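Local coordinates for histidine kinase (Methanosarcina mazei, PDB 3LI9), which probably acts as a membrane-bound sensor histidine kinase, transferring phosphate from ATP to a histidine, and is represented here by its extracellular double-Cache (PDC-fold) sensor domain, at residues D82-R87 and G101-Y106; S125-L130 and S152-I157; K207-E212 and S216-E221; S228-G233 and M251-V256. One frame throughout, in Å; residues are numbered along the deposited sequence.

Contact 1: residues D82-R87 and G101-Y106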
# COMPACT_ATOMS: atom_id res chain seq x y z
N ASP A 82 23.03 6.00 -15.35
CA ASP A 82 23.70 5.08 -16.23
C ASP A 82 23.63 3.59 -15.83
O ASP A 82 24.28 2.77 -16.45
CB ASP A 82 25.16 5.51 -16.40
CG ASP A 82 25.30 6.61 -17.43
OD1 ASP A 82 24.48 6.72 -18.35
OD2 ASP A 82 26.23 7.40 -17.30
N ALA A 83 22.74 3.27 -14.89
CA ALA A 83 22.68 1.89 -14.27
C ALA A 83 21.91 0.86 -15.10
O ALA A 83 22.07 -0.36 -14.90
CB ALA A 83 22.28 1.89 -12.78
N PHE A 84 21.06 1.31 -16.03
CA PHE A 84 20.33 0.38 -16.86
C PHE A 84 21.19 -0.09 -18.02
O PHE A 84 21.22 -1.29 -18.33
CB PHE A 84 19.05 1.04 -17.47
CG PHE A 84 18.28 0.09 -18.37
CD1 PHE A 84 17.53 -0.97 -17.76
CD2 PHE A 84 18.23 0.27 -19.73
CE1 PHE A 84 16.85 -1.87 -18.57
CE2 PHE A 84 17.51 -0.58 -20.58
CZ PHE A 84 16.79 -1.65 -19.98
N ASP A 85 21.89 0.86 -18.68
CA ASP A 85 22.56 0.57 -19.94
C ASP A 85 23.78 1.41 -20.26
O ASP A 85 24.31 1.31 -21.34
CB ASP A 85 21.57 0.61 -21.11
CG ASP A 85 20.95 2.04 -21.36
OD1 ASP A 85 21.37 3.00 -20.70
OD2 ASP A 85 20.12 2.18 -22.29
N GLY A 86 24.21 2.24 -19.33
CA GLY A 86 25.37 3.12 -19.50
C GLY A 86 25.13 4.21 -20.54
O GLY A 86 26.11 4.88 -20.95
N ARG A 87 23.87 4.44 -20.94
CA ARG A 87 23.60 5.32 -22.11
C ARG A 87 22.53 6.42 -21.88
O ARG A 87 21.82 6.78 -22.79
CB ARG A 87 23.23 4.49 -23.33
CG ARG A 87 24.44 3.61 -23.88
CD ARG A 87 24.21 3.18 -25.34
NE ARG A 87 22.84 2.71 -25.60
CZ ARG A 87 21.93 3.31 -26.39
NH1 ARG A 87 22.18 4.45 -27.03
NH2 ARG A 87 20.71 2.78 -26.52
N GLY A 101 17.84 11.70 -18.76
CA GLY A 101 18.11 10.53 -19.60
C GLY A 101 18.08 9.21 -18.76
O GLY A 101 18.22 8.14 -19.35
N ARG A 102 17.90 9.32 -17.45
CA ARG A 102 17.86 8.13 -16.55
C ARG A 102 16.67 7.26 -16.99
O ARG A 102 15.66 7.82 -17.48
CB ARG A 102 17.69 8.47 -15.08
CG ARG A 102 18.98 9.13 -14.50
CD ARG A 102 18.88 9.66 -13.10
NE ARG A 102 18.52 8.64 -12.10
CZ ARG A 102 18.42 8.88 -10.83
NH1 ARG A 102 18.75 10.13 -10.43
NH2 ARG A 102 18.01 7.95 -9.95
N PHE A 103 16.80 5.94 -16.88
CA PHE A 103 15.62 5.07 -17.23
C PHE A 103 14.66 5.06 -16.06
O PHE A 103 14.88 4.38 -15.08
CB PHE A 103 16.09 3.64 -17.56
CG PHE A 103 15.08 2.82 -18.31
CD1 PHE A 103 14.29 3.39 -19.32
CD2 PHE A 103 14.91 1.46 -17.98
CE1 PHE A 103 13.40 2.63 -20.03
CE2 PHE A 103 13.96 0.69 -18.70
CZ PHE A 103 13.21 1.29 -19.72
N VAL A 104 13.57 5.86 -16.19
CA VAL A 104 12.60 6.06 -15.11
C VAL A 104 11.14 5.95 -15.63
O VAL A 104 10.30 6.80 -15.33
CB VAL A 104 12.84 7.41 -14.36
CG1 VAL A 104 14.13 7.30 -13.43
CG2 VAL A 104 12.91 8.58 -15.35
N PRO A 105 10.86 4.91 -16.43
CA PRO A 105 9.51 4.87 -17.07
C PRO A 105 8.38 4.55 -16.05
O PRO A 105 8.48 3.55 -15.31
CB PRO A 105 9.66 3.80 -18.15
CG PRO A 105 10.71 2.79 -17.50
CD PRO A 105 11.69 3.74 -16.78
N TYR A 106 7.32 5.36 -16.08
CA TYR A 106 6.13 5.13 -15.21
C TYR A 106 4.99 4.82 -16.16
O TYR A 106 4.44 5.73 -16.81
CB TYR A 106 5.85 6.39 -14.38
CG TYR A 106 4.60 6.29 -13.52
CD1 TYR A 106 4.41 5.20 -12.72
CD2 TYR A 106 3.65 7.31 -13.50
CE1 TYR A 106 3.25 5.09 -11.86
CE2 TYR A 106 2.52 7.20 -12.69
CZ TYR A 106 2.37 6.10 -11.85
OH TYR A 106 1.25 5.95 -11.07
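Phe84 and Phe103 form a buried aromatic pair that holds loop 82-87 against the segment entering strand 105-108, in the lobe of the Cache domain remote from the chain termini. Phe103 CD2 lies over the centre of one face of the Phe84 ring, and it comes within 3.6 Å of Phe84 CD1. The ring planes are 39° apart, an oblique meeting that is neither a stack nor a T. In Phe84, CG stands anti to the backbone N (chi1 179°), and Phe103 adopts the same kind of rotamer; the two CB atoms are 3.9 Å apart, and from there the side chains cross, so that Phe103 puts one side of its ring over the face of Phe84. Pro105 CD covers one face of Phe103, 3.6 Å above its centre, while Tyr79 meets Phe84 edge-to-face and Ala58 and Met59 of helix 55-67 pack on Phe103. Farther out, Asp85 OD1 accepts from Arg87 N at 2.9 Å, an Asx turn that shapes the loop. The same oxygen forms a salt bridge with Arg55, whose guanidinium also bonds Gly101 O. The two phenyl rings thus meet by apolar contact alone, while Arg55 joins the segments through polar bonds and probably keeps Asp85 ionised.

Contact 2: residues S125-L130 and S152-I157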
# COMPACT_ATOMS: atom_id res chain seq x y z
N SER A 125 11.64 11.08 -2.91
CA SER A 125 10.50 10.36 -2.31
C SER A 125 10.82 8.96 -1.81
O SER A 125 11.61 8.26 -2.40
CB SER A 125 9.33 10.25 -3.28
OG SER A 125 8.87 11.57 -3.60
N ASP A 126 10.12 8.54 -0.76
CA ASP A 126 10.33 7.24 -0.16
C ASP A 126 10.14 6.07 -1.10
O ASP A 126 10.71 5.04 -0.87
CB ASP A 126 9.35 7.03 0.98
CG ASP A 126 9.72 7.84 2.20
OD1 ASP A 126 10.89 8.32 2.28
OD2 ASP A 126 8.83 7.98 3.07
N TYR A 127 9.26 6.15 -2.09
CA TYR A 127 9.08 4.96 -2.91
C TYR A 127 10.43 4.52 -3.52
O TYR A 127 10.62 3.32 -3.86
CB TYR A 127 8.07 5.22 -4.03
CG TYR A 127 8.57 6.09 -5.21
CD1 TYR A 127 9.03 5.53 -6.35
CD2 TYR A 127 8.52 7.49 -5.15
CE1 TYR A 127 9.44 6.28 -7.40
CE2 TYR A 127 8.93 8.28 -6.23
CZ TYR A 127 9.40 7.66 -7.35
OH TYR A 127 9.80 8.40 -8.44
N TYR A 128 11.32 5.49 -3.73
CA TYR A 128 12.65 5.18 -4.32
C TYR A 128 13.70 5.21 -3.25
O TYR A 128 14.54 4.33 -3.21
CB TYR A 128 13.04 6.20 -5.41
CG TYR A 128 14.26 5.87 -6.24
CD1 TYR A 128 14.12 5.46 -7.57
CD2 TYR A 128 15.55 6.08 -5.78
CE1 TYR A 128 15.21 5.20 -8.38
CE2 TYR A 128 16.65 5.79 -6.56
CZ TYR A 128 16.49 5.38 -7.85
OH TYR A 128 17.59 5.16 -8.67
N GLN A 129 13.66 6.23 -2.38
CA GLN A 129 14.73 6.40 -1.38
C GLN A 129 14.70 5.32 -0.29
O GLN A 129 15.75 4.93 0.22
CB GLN A 129 14.69 7.79 -0.73
CG GLN A 129 15.02 8.95 -1.70
CD GLN A 129 16.40 8.80 -2.33
OE1 GLN A 129 17.36 8.64 -1.63
NE2 GLN A 129 16.49 8.88 -3.65
N LEU A 130 13.54 4.81 0.06
CA LEU A 130 13.57 3.78 1.12
C LEU A 130 14.22 2.48 0.64
O LEU A 130 15.07 1.93 1.33
CB LEU A 130 12.19 3.50 1.73
CG LEU A 130 11.60 4.51 2.72
CD1 LEU A 130 10.25 3.98 3.25
CD2 LEU A 130 12.60 4.80 3.87
N SER A 152 1.99 2.23 -2.94
CA SER A 152 3.01 1.73 -3.86
C SER A 152 3.85 0.65 -3.23
O SER A 152 4.24 0.81 -2.07
CB SER A 152 3.96 2.94 -4.21
OG SER A 152 4.73 2.55 -5.31
N TYR A 153 4.15 -0.38 -3.99
CA TYR A 153 5.06 -1.45 -3.55
C TYR A 153 6.35 -1.27 -4.36
O TYR A 153 6.28 -1.19 -5.59
CB TYR A 153 4.50 -2.83 -3.91
CG TYR A 153 3.20 -3.24 -3.20
CD1 TYR A 153 3.25 -4.15 -2.14
CD2 TYR A 153 1.97 -2.68 -3.57
CE1 TYR A 153 2.09 -4.54 -1.50
CE2 TYR A 153 0.78 -3.04 -2.88
CZ TYR A 153 0.89 -3.99 -1.85
OH TYR A 153 -0.27 -4.36 -1.19
N ASP A 154 7.51 -1.31 -3.71
CA ASP A 154 8.75 -1.06 -4.45
C ASP A 154 9.80 -2.06 -4.02
O ASP A 154 9.96 -2.31 -2.85
CB ASP A 154 9.27 0.35 -4.20
CG ASP A 154 8.25 1.39 -4.58
OD1 ASP A 154 8.18 1.69 -5.80
OD2 ASP A 154 7.42 1.85 -3.71
N SER A 155 10.54 -2.58 -4.99
CA SER A 155 11.63 -3.55 -4.67
C SER A 155 12.91 -3.12 -5.32
O SER A 155 12.93 -2.65 -6.46
CB SER A 155 11.32 -4.94 -5.26
OG SER A 155 10.24 -5.55 -4.63
N PRO A 156 14.03 -3.20 -4.57
CA PRO A 156 15.29 -2.81 -5.12
C PRO A 156 15.81 -3.81 -6.17
O PRO A 156 15.65 -5.02 -6.01
CB PRO A 156 16.22 -2.76 -3.85
CG PRO A 156 15.62 -3.82 -2.93
CD PRO A 156 14.10 -3.64 -3.14
N ILE A 157 16.51 -3.26 -7.18
CA ILE A 157 17.16 -4.02 -8.28
C ILE A 157 18.64 -3.98 -7.95
O ILE A 157 19.23 -2.89 -7.86
CB ILE A 157 17.00 -3.31 -9.58
CG1 ILE A 157 15.47 -3.25 -9.94
CG2 ILE A 157 17.74 -4.05 -10.67
CD1 ILE A 157 15.18 -2.33 -11.28
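Asp154 OD1 is hydrogen-bonded to Tyr76 OH, and this carboxylate lies against Tyr127 where the first turn of helix 126-134 crosses strand 148-159. The arrangement belongs to the PDC fold, with a short helix covering one face of the curved antiparallel sheet. The carbonyl oxygen of Tyr127 faces the carbon of the carboxylate rather than either of its oxygens: Tyr127 O is 3.1 Å from Asp154 CG but 3.5 Å from both Asp154 OD1 and OD2. The bond from Tyr76 may ease the repulsion expected between these electron-rich groups. Tyr127 CB adds a contact of 3.4 Å to Asp154 OD2. The tyrosine takes the crowded position, with CG between backbone N and carbonyl carbon (chi1 75°), which leads its ring back past the start of the helix, its far end away from the strand. Ring and carboxylate planes are 47° apart. A tyrosine suits this boundary because its ring packs on Ile166 while its hydroxyl reaches the backbone at Val120 O. Along the strand, Ser152 OG, whose position is less certain, lies within bonding reach of Asp170. A buffer molecule, probably from the crystallisation liquor, lies close by and is consistent with a pocket in this region. At the start of the helix, Ser125 O receives both Tyr128 N and Gln129 N. At the rim of the ring, Asp154 OD1 lies near its plane, 4.0 Å from Tyr127 CD1.

Contact 3: residues K207-E212 and S216-E221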
# COMPACT_ATOMS: atom_id res chain seq x y z
N LYS A 207 -16.59 9.20 4.64
CA LYS A 207 -15.67 9.07 3.50
C LYS A 207 -14.58 10.07 3.50
O LYS A 207 -13.47 9.81 2.98
CB LYS A 207 -16.44 9.08 2.17
CG LYS A 207 -17.59 8.09 2.12
CD LYS A 207 -17.11 6.58 2.37
CE LYS A 207 -18.27 5.61 2.18
NZ LYS A 207 -17.80 4.24 2.58
N ASN A 208 -14.83 11.26 4.07
CA ASN A 208 -13.81 12.28 4.22
C ASN A 208 -12.64 11.94 5.12
O ASN A 208 -11.59 12.60 5.10
CB ASN A 208 -14.47 13.59 4.80
CG ASN A 208 -15.12 13.35 6.16
OD1 ASN A 208 -15.85 12.40 6.36
ND2 ASN A 208 -14.82 14.23 7.09
N TRP A 209 -12.80 10.87 5.92
CA TRP A 209 -11.70 10.41 6.76
C TRP A 209 -10.68 9.56 5.97
O TRP A 209 -9.49 9.45 6.39
CB TRP A 209 -12.25 9.54 7.90
CG TRP A 209 -12.94 10.32 8.95
CD1 TRP A 209 -13.17 11.68 8.98
CD2 TRP A 209 -13.49 9.79 10.16
NE1 TRP A 209 -13.88 12.01 10.14
CE2 TRP A 209 -14.04 10.88 10.89
CE3 TRP A 209 -13.55 8.51 10.71
CZ2 TRP A 209 -14.67 10.70 12.14
CZ3 TRP A 209 -14.18 8.34 11.95
CH2 TRP A 209 -14.71 9.45 12.64
N ILE A 210 -11.15 8.95 4.89
CA ILE A 210 -10.26 8.01 4.09
C ILE A 210 -9.03 8.76 3.57
O ILE A 210 -9.12 9.78 2.84
CB ILE A 210 -11.02 7.31 2.99
CG1 ILE A 210 -12.21 6.49 3.55
CG2 ILE A 210 -10.08 6.46 2.06
CD1 ILE A 210 -13.14 5.92 2.50
N GLY A 211 -7.86 8.25 3.96
CA GLY A 211 -6.59 8.87 3.60
C GLY A 211 -6.28 10.18 4.24
O GLY A 211 -5.27 10.80 3.88
N GLU A 212 -7.11 10.60 5.22
CA GLU A 212 -7.04 11.95 5.79
C GLU A 212 -6.86 11.94 7.28
O GLU A 212 -6.02 12.67 7.80
CB GLU A 212 -8.22 12.83 5.36
CG GLU A 212 -8.30 13.09 3.83
CD GLU A 212 -7.07 13.88 3.29
OE1 GLU A 212 -6.29 14.41 4.10
OE2 GLU A 212 -6.85 13.94 2.05
N SER A 216 -4.58 7.97 15.47
CA SER A 216 -3.83 8.68 16.50
C SER A 216 -4.38 10.11 16.69
O SER A 216 -3.99 10.78 17.63
CB SER A 216 -2.30 8.69 16.19
OG SER A 216 -2.06 9.38 15.00
N ASP A 217 -5.31 10.55 15.82
CA ASP A 217 -5.94 11.88 15.92
C ASP A 217 -7.13 11.96 16.88
O ASP A 217 -7.72 13.04 17.07
CB ASP A 217 -6.47 12.33 14.54
CG ASP A 217 -5.36 12.63 13.54
OD1 ASP A 217 -4.34 13.20 13.99
OD2 ASP A 217 -5.54 12.33 12.31
N PHE A 218 -7.57 10.83 17.42
CA PHE A 218 -8.74 10.82 18.29
C PHE A 218 -8.33 11.15 19.70
O PHE A 218 -7.30 10.67 20.20
CB PHE A 218 -9.41 9.45 18.27
CG PHE A 218 -10.22 9.19 16.98
CD1 PHE A 218 -11.58 9.09 16.99
CD2 PHE A 218 -9.54 9.00 15.79
CE1 PHE A 218 -12.30 8.85 15.78
CE2 PHE A 218 -10.23 8.77 14.61
CZ PHE A 218 -11.58 8.71 14.60
N ASP A 219 -9.10 12.01 20.36
CA ASP A 219 -8.78 12.37 21.74
C ASP A 219 -9.38 11.37 22.66
O ASP A 219 -10.24 11.71 23.45
CB ASP A 219 -9.44 13.70 22.11
CG ASP A 219 -8.95 14.82 21.28
OD1 ASP A 219 -7.71 14.92 21.11
OD2 ASP A 219 -9.81 15.58 20.81
N VAL A 220 -8.92 10.12 22.57
CA VAL A 220 -9.47 9.01 23.35
C VAL A 220 -8.29 8.09 23.62
O VAL A 220 -7.65 7.59 22.69
CB VAL A 220 -10.57 8.20 22.58
CG1 VAL A 220 -11.13 7.02 23.41
CG2 VAL A 220 -11.70 9.16 22.12
N GLU A 221 -7.97 7.93 24.91
CA GLU A 221 -6.82 7.19 25.33
C GLU A 221 -6.79 5.78 24.68
O GLU A 221 -5.75 5.39 24.17
CB GLU A 221 -6.79 7.09 26.90
CG GLU A 221 -5.59 6.35 27.52
CD GLU A 221 -4.31 7.14 27.35
OE1 GLU A 221 -4.22 7.83 26.33
OE2 GLU A 221 -3.40 7.13 28.24
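Phe218 and Trp209 meet as an offset edge-to-face pair on the surface of the lobe nearer the chain termini. Both belong to the long connection between strand 190-194 and helix 221-231, and their pairing closes a tight local loop within the Cache domain. From its CB, Phe218 directs its ring toward the indole, with CG beside the backbone N and anti to the carbonyl carbon (chi1 -75°). The near part of the side chain makes no close approach to Trp209. At CE1 the ring begins to touch, 4.0 Å from Trp209 CH2. The tip makes the main contact: Phe218 CZ lies 3.7 Å from Trp209 CZ3 and 3.8 Å from Trp209 CH2. Phe218 thus presents its edge to the face of the six-membered indole ring, with planes 89° apart and centroids 5.5 Å apart. This geometry brings the slightly positive C-H rim of one ring to the electron-rich face of the other, which makes large aromatic residues apt partners between two loop segments. Phe200 extends the cluster by touching both rings, while His203 meets Trp209 edge-to-face. Glu212 N bonds Trp209 O at 2.9 Å across a turn in which Gly211 supplies the positive phi, a conformation residues with a CB adopt less readily. After Phe218 the chain makes an inverse gamma turn centred on Asp219, with Val220 N weakly bonded to Phe218 O, an oxygen that also receives Lys224 NZ.

Contact 4: residues S228-G233 and M251-V256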
# COMPACT_ATOMS: atom_id res chain seq x y z
N SER A 228 -0.99 2.74 18.68
CA SER A 228 0.42 2.37 18.97
C SER A 228 0.68 0.90 18.70
O SER A 228 1.73 0.57 18.15
CB SER A 228 0.77 2.61 20.46
OG SER A 228 0.76 3.98 20.71
N ASP A 229 -0.24 0.04 19.10
CA ASP A 229 -0.17 -1.42 18.82
C ASP A 229 -0.16 -1.71 17.32
O ASP A 229 0.67 -2.48 16.83
CB ASP A 229 -1.35 -2.12 19.42
CG ASP A 229 -1.20 -2.33 20.98
OD1 ASP A 229 -0.15 -1.92 21.52
OD2 ASP A 229 -2.11 -2.93 21.56
N ILE A 230 -1.10 -1.08 16.61
CA ILE A 230 -1.08 -1.22 15.13
C ILE A 230 0.24 -0.84 14.45
O ILE A 230 0.69 -1.48 13.49
CB ILE A 230 -2.28 -0.35 14.61
CG1 ILE A 230 -3.56 -1.09 14.96
CG2 ILE A 230 -2.16 -0.07 13.12
CD1 ILE A 230 -4.89 -0.25 14.84
N ARG A 231 0.86 0.26 14.90
CA ARG A 231 2.12 0.73 14.38
C ARG A 231 3.21 -0.39 14.53
O ARG A 231 4.04 -0.58 13.59
CB ARG A 231 2.53 1.99 15.14
CG ARG A 231 3.84 2.57 14.74
CD ARG A 231 3.87 3.13 13.36
NE ARG A 231 5.21 3.63 13.13
CZ ARG A 231 6.23 2.92 12.63
NH1 ARG A 231 6.07 1.67 12.19
NH2 ARG A 231 7.41 3.50 12.50
N GLU A 232 3.13 -1.14 15.61
CA GLU A 232 4.08 -2.23 15.86
C GLU A 232 3.65 -3.59 15.28
O GLU A 232 4.30 -4.61 15.52
CB GLU A 232 4.28 -2.40 17.40
CG GLU A 232 4.90 -1.17 18.06
CD GLU A 232 4.99 -1.30 19.59
OE1 GLU A 232 3.95 -1.42 20.30
OE2 GLU A 232 6.13 -1.29 20.12
N GLY A 233 2.52 -3.62 14.57
CA GLY A 233 2.00 -4.88 14.05
C GLY A 233 1.46 -5.90 15.04
O GLY A 233 1.56 -7.11 14.80
N MSE A 251 -13.07 -2.32 20.12
CA MSE A 251 -12.44 -2.27 18.79
C MSE A 251 -11.43 -3.43 18.83
O MSE A 251 -10.45 -3.38 19.62
CB MSE A 251 -11.85 -0.88 18.64
CG MSE A 251 -10.62 -0.74 17.87
SE MSE A 251 -10.17 1.16 17.69
CE MSE A 251 -11.89 1.81 17.66
N PHE A 252 -11.63 -4.40 17.92
CA PHE A 252 -10.72 -5.51 17.75
C PHE A 252 -9.83 -5.21 16.54
O PHE A 252 -10.36 -4.81 15.48
CB PHE A 252 -11.43 -6.77 17.45
CG PHE A 252 -12.36 -7.23 18.55
CD1 PHE A 252 -11.91 -8.16 19.48
CD2 PHE A 252 -13.68 -6.79 18.56
CE1 PHE A 252 -12.83 -8.62 20.51
CE2 PHE A 252 -14.59 -7.25 19.53
CZ PHE A 252 -14.15 -8.13 20.50
N TYR A 253 -8.52 -5.25 16.73
CA TYR A 253 -7.65 -4.90 15.59
C TYR A 253 -6.67 -6.06 15.39
O TYR A 253 -6.11 -6.61 16.36
CB TYR A 253 -6.92 -3.60 15.76
CG TYR A 253 -6.26 -3.42 17.13
CD1 TYR A 253 -4.94 -3.79 17.34
CD2 TYR A 253 -7.03 -2.97 18.22
CE1 TYR A 253 -4.35 -3.63 18.63
CE2 TYR A 253 -6.46 -2.85 19.50
CZ TYR A 253 -5.18 -3.16 19.70
OH TYR A 253 -4.68 -3.03 21.01
N GLU A 254 -6.43 -6.42 14.12
CA GLU A 254 -5.50 -7.56 13.84
C GLU A 254 -4.65 -7.16 12.66
O GLU A 254 -5.12 -6.55 11.70
CB GLU A 254 -6.27 -8.84 13.52
CG GLU A 254 -6.94 -9.48 14.75
CD GLU A 254 -5.92 -10.02 15.72
OE1 GLU A 254 -4.75 -10.23 15.39
OE2 GLU A 254 -6.34 -10.23 16.87
N PRO A 255 -3.33 -7.42 12.74
CA PRO A 255 -2.42 -6.93 11.73
C PRO A 255 -2.53 -7.63 10.40
O PRO A 255 -2.77 -8.84 10.33
CB PRO A 255 -1.03 -7.20 12.34
CG PRO A 255 -1.26 -8.30 13.31
CD PRO A 255 -2.64 -8.07 13.89
N VAL A 256 -2.30 -6.80 9.39
CA VAL A 256 -2.17 -7.28 7.99
C VAL A 256 -0.71 -7.42 7.75
O VAL A 256 -0.04 -6.44 7.72
CB VAL A 256 -2.82 -6.20 7.08
CG1 VAL A 256 -2.56 -6.52 5.59
CG2 VAL A 256 -4.34 -6.22 7.34
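Tyr253 OH donates a short hydrogen bond of 2.6 Å to Asp229 OD2, meeting the carboxylate on its anti side and 21° out of its plane. Between this bond and the strand the packing is close. Asp229 CB lies 3.5 Å from Tyr253 CE1, and Ile230 continues the contact toward the strand, with its CG1 at 3.9 Å from Tyr253 CD1 and its CD1 at 4.0 Å from Tyr253 CB. Tyr253 holds its CG between the backbone N and the carbonyl carbon (chi1 46°), and from there the ring passes obliquely across both helix residues. A tyrosine fits such a place, since its ring lies buried with Ile230 and Ser262 while the hydroxyl extends to the partly exposed aspartate. Here helix 221-231 packs on one face of the four-stranded antiparallel sheet of the PAS-like lobe of the PDC fold. Strand alternation turns Tyr253 and Pro255 to this helix and sends Glu254 to helix 13-48 on the other face. The end of the helix, where Gly233 and Pro255 are both partly exposed, is the more solvent-facing side. Gly233 takes the positive phi of a Schellman motif, its N bonded to Ile230 O at 3.0 Å. Its own carbonyl meets the strand by van der Waals contact alone, with Gly233 O 3.4 Å from Pro255 CG, while the neighbouring Arg231 and Glu232 are exposed.

In the fold
From the N terminus, the long helix 13-48 leads to the lobe remote from the termini. There contact 1 closes the loop between strands 74-79 and 105-108. Contact 2 follows, joining helix 126-134 to strand 148-159 across 21 intervening residues. The two reach the same sheet and touch where Arg102 packs on Tyr128. The chain then enters the second lobe: contact 3 closes a very short loop ahead of helix 221-231, and contact 4 brings the end of that helix back to strand 248-256. All four lie in series, so none nests within or crosses another. Contacts 2 and 4 do not touch; their nearest atoms are about 7 Å apart.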